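Local coordinates for protein chorismate synthase (Aquifex aeolicus, PDB 1Q1L) that probably catalyses, with reduced FMN, the 1,4-elimination of phosphate from 5-enolpyruvylshikimate-3-phosphate to give chorismate, the last step of the shikimate pathway, at residues Y297-N302 with I311-P316. Numbering follows the deposited sequence.
Sequences YFRHSN and ITNGMP
The amide nitrogen ND2 of N302 is gripped by two carbonyls: it gives a hydrogen bond to P316 O (2.7 Å, N-H...O 155°), which lies close to the N302 amide plane, and another to F184 O. With CG anti to the backbone N (chi1 -166°), the amide reaches across to P316, and its OD1 rests against M315 CB at 3.5 Å. OD1 also accepts the backbone N-H of G306, so the buried amide is held at both ends. Replaced by alanine, this residue would probably leave the carbonyls of P316 and F184 and the N-H of G306 without their side-chain mate. The selenomethionine M315 bends at chi2 and chi3 and curls over the backbone of R299, its CE 3.4 Å from R299 O, while its CG packs on R299 CG at 3.6 Å. The N313 amide lies over the rim of one face of the R299 guanidinium, its plane turned 52° to it, a packing contact between two donors, NH2 and ND2; R299 NE forms a salt bridge with E308. A water accepts from R299 NH1 and bonds weakly to N313 O. S120 of a second subunit packs on R299 and N313. The contact thus joins the exit of hairpin strand 296-299 to the loop entering sheet strand 317-323, beside helix 187-197, which P316 touches.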
loop_
_atom_site.group_PDB
_atom_site.type_symbol
_atom_site.label_atom_id
_atom_site.label_comp_id
_atom_site.label_asym_id
_atom_site.label_seq_id
_atom_site.Cartn_x
_atom_site.Cartn_y
_atom_site.Cartn_z
ATOM N N TYR A 297 17.967 23.135 18.944
ATOM C CA TYR A 297 17.348 22.469 20.084
ATOM C C TYR A 297 17.838 21.041 20.315
ATOM O O TYR A 297 18.279 20.360 19.394
ATOM C CB TYR A 297 15.827 22.459 19.913
ATOM C CG TYR A 297 15.199 23.835 19.937
ATOM C CD1 TYR A 297 14.991 24.510 21.140
ATOM C CD2 TYR A 297 14.830 24.472 18.751
ATOM C CE1 TYR A 297 14.427 25.789 21.163
ATOM C CE2 TYR A 297 14.269 25.746 18.761
ATOM C CZ TYR A 297 14.070 26.399 19.969
ATOM O OH TYR A 297 13.517 27.660 19.974
ATOM N N PHE A 298 17.765 20.609 21.569
ATOM C CA PHE A 298 18.160 19.267 21.968
ATOM C C PHE A 298 17.538 18.980 23.329
ATOM O O PHE A 298 16.807 19.817 23.864
ATOM C CB PHE A 298 19.687 19.125 22.027
ATOM C CG PHE A 298 20.367 20.110 22.943
ATOM C CD1 PHE A 298 20.584 21.421 22.538
ATOM C CD2 PHE A 298 20.797 19.717 24.210
ATOM C CE1 PHE A 298 21.221 22.331 23.376
ATOM C CE2 PHE A 298 21.435 20.618 25.062
ATOM C CZ PHE A 298 21.649 21.930 24.645
ATOM N N ARG A 299 17.801 17.801 23.880
ATOM C CA ARG A 299 17.236 17.432 25.180
ATOM C C ARG A 299 18.354 17.103 26.165
ATOM O O ARG A 299 19.436 16.689 25.754
ATOM C CB ARG A 299 16.306 16.220 25.023
ATOM C CG ARG A 299 15.210 16.395 23.967
ATOM C CD ARG A 299 14.179 17.443 24.363
ATOM N NE ARG A 299 13.084 17.535 23.396
ATOM C CZ ARG A 299 13.220 17.970 22.144
ATOM N NH1 ARG A 299 14.406 18.360 21.693
ATOM N NH2 ARG A 299 12.167 18.017 21.337
ATOM N N HIS A 300 18.090 17.280 27.458
ATOM C CA HIS A 300 19.095 17.010 28.486
ATOM C C HIS A 300 19.101 15.569 28.992
ATOM O O HIS A 300 20.010 15.157 29.714
ATOM C CB HIS A 300 18.927 17.991 29.648
ATOM C CG HIS A 300 19.292 19.399 29.292
ATOM N ND1 HIS A 300 20.577 19.769 28.955
ATOM C CD2 HIS A 300 18.534 20.515 29.167
ATOM C CE1 HIS A 300 20.595 21.051 28.635
ATOM N NE2 HIS A 300 19.368 21.526 28.754
ATOM N N SER A 301 18.074 14.814 28.615
ATOM C CA SER A 301 17.964 13.403 28.972
ATOM C C SER A 301 17.191 12.759 27.819
ATOM O O SER A 301 16.685 13.468 26.948
ATOM C CB SER A 301 17.219 13.218 30.294
ATOM O OG SER A 301 15.938 13.810 30.244
ATOM N N ASN A 302 17.093 11.433 27.806
ATOM C CA ASN A 302 16.402 10.769 26.709
ATOM C C ASN A 302 15.542 9.587 27.139
ATOM O O ASN A 302 15.699 8.472 26.637
ATOM C CB ASN A 302 17.432 10.332 25.658
ATOM C CG ASN A 302 16.795 9.936 24.337
ATOM O OD1 ASN A 302 15.734 10.437 23.969
ATOM N ND2 ASN A 302 17.458 9.047 23.608
ATOM N N ILE A 311 7.066 11.657 16.159
ATOM C CA ILE A 311 8.166 12.178 15.354
ATOM C C ILE A 311 9.504 12.029 16.085
ATOM O O ILE A 311 9.544 12.089 17.317
ATOM C CB ILE A 311 7.932 13.676 15.041
ATOM C CG1 ILE A 311 6.565 13.866 14.371
ATOM C CG2 ILE A 311 9.018 14.196 14.136
ATOM C CD1 ILE A 311 6.146 15.326 14.248
ATOM N N THR A 312 10.593 11.836 15.331
ATOM C CA THR A 312 11.914 11.715 15.943
ATOM C C THR A 312 12.345 13.036 16.584
ATOM O O THR A 312 11.975 14.121 16.108
ATOM C CB THR A 312 12.998 11.286 14.933
ATOM O OG1 THR A 312 12.967 12.145 13.787
ATOM C CG2 THR A 312 12.778 9.839 14.506
ATOM N N ASN A 313 13.153 12.901 17.642
ATOM C CA ASN A 313 13.674 13.991 18.484
ATOM C C ASN A 313 14.994 14.648 18.124
ATOM O O ASN A 313 15.235 15.806 18.455
ATOM C CB ASN A 313 13.852 13.475 19.922
ATOM C CG ASN A 313 12.883 14.087 20.867
ATOM O OD1 ASN A 313 12.864 13.768 22.056
ATOM N ND2 ASN A 313 12.058 14.985 20.348
ATOM N N GLY A 314 15.871 13.890 17.494
ATOM C CA GLY A 314 17.179 14.413 17.194
ATOM C C GLY A 314 18.042 13.722 18.226
ATOM O O GLY A 314 19.248 13.618 18.058
HETATM N N MSE A 315 17.416 13.252 19.305
HETATM C CA MSE A 315 18.134 12.527 20.344
HETATM C C MSE A 315 18.289 11.098 19.828
HETATM O O MSE A 315 17.657 10.717 18.837
HETATM C CB MSE A 315 17.349 12.524 21.664
HETATM C CG MSE A 315 17.251 13.894 22.345
HETATM SE SE MSE A 315 19.001 14.680 22.699
HETATM C CE MSE A 315 19.467 13.652 24.271
ATOM N N PRO A 316 19.131 10.290 20.483
ATOM C CA PRO A 316 19.312 8.912 20.020
ATOM C C PRO A 316 18.007 8.131 20.063
ATOM O O PRO A 316 17.222 8.265 21.013
ATOM C CB PRO A 316 20.332 8.343 21.009
ATOM C CG PRO A 316 21.100 9.553 21.446
ATOM C CD PRO A 316 20.017 10.582 21.621
HETATM O O HOH W 1 13.647 18.808 18.963
HETATM O O HOH W 2 14.340 12.660 24.122
#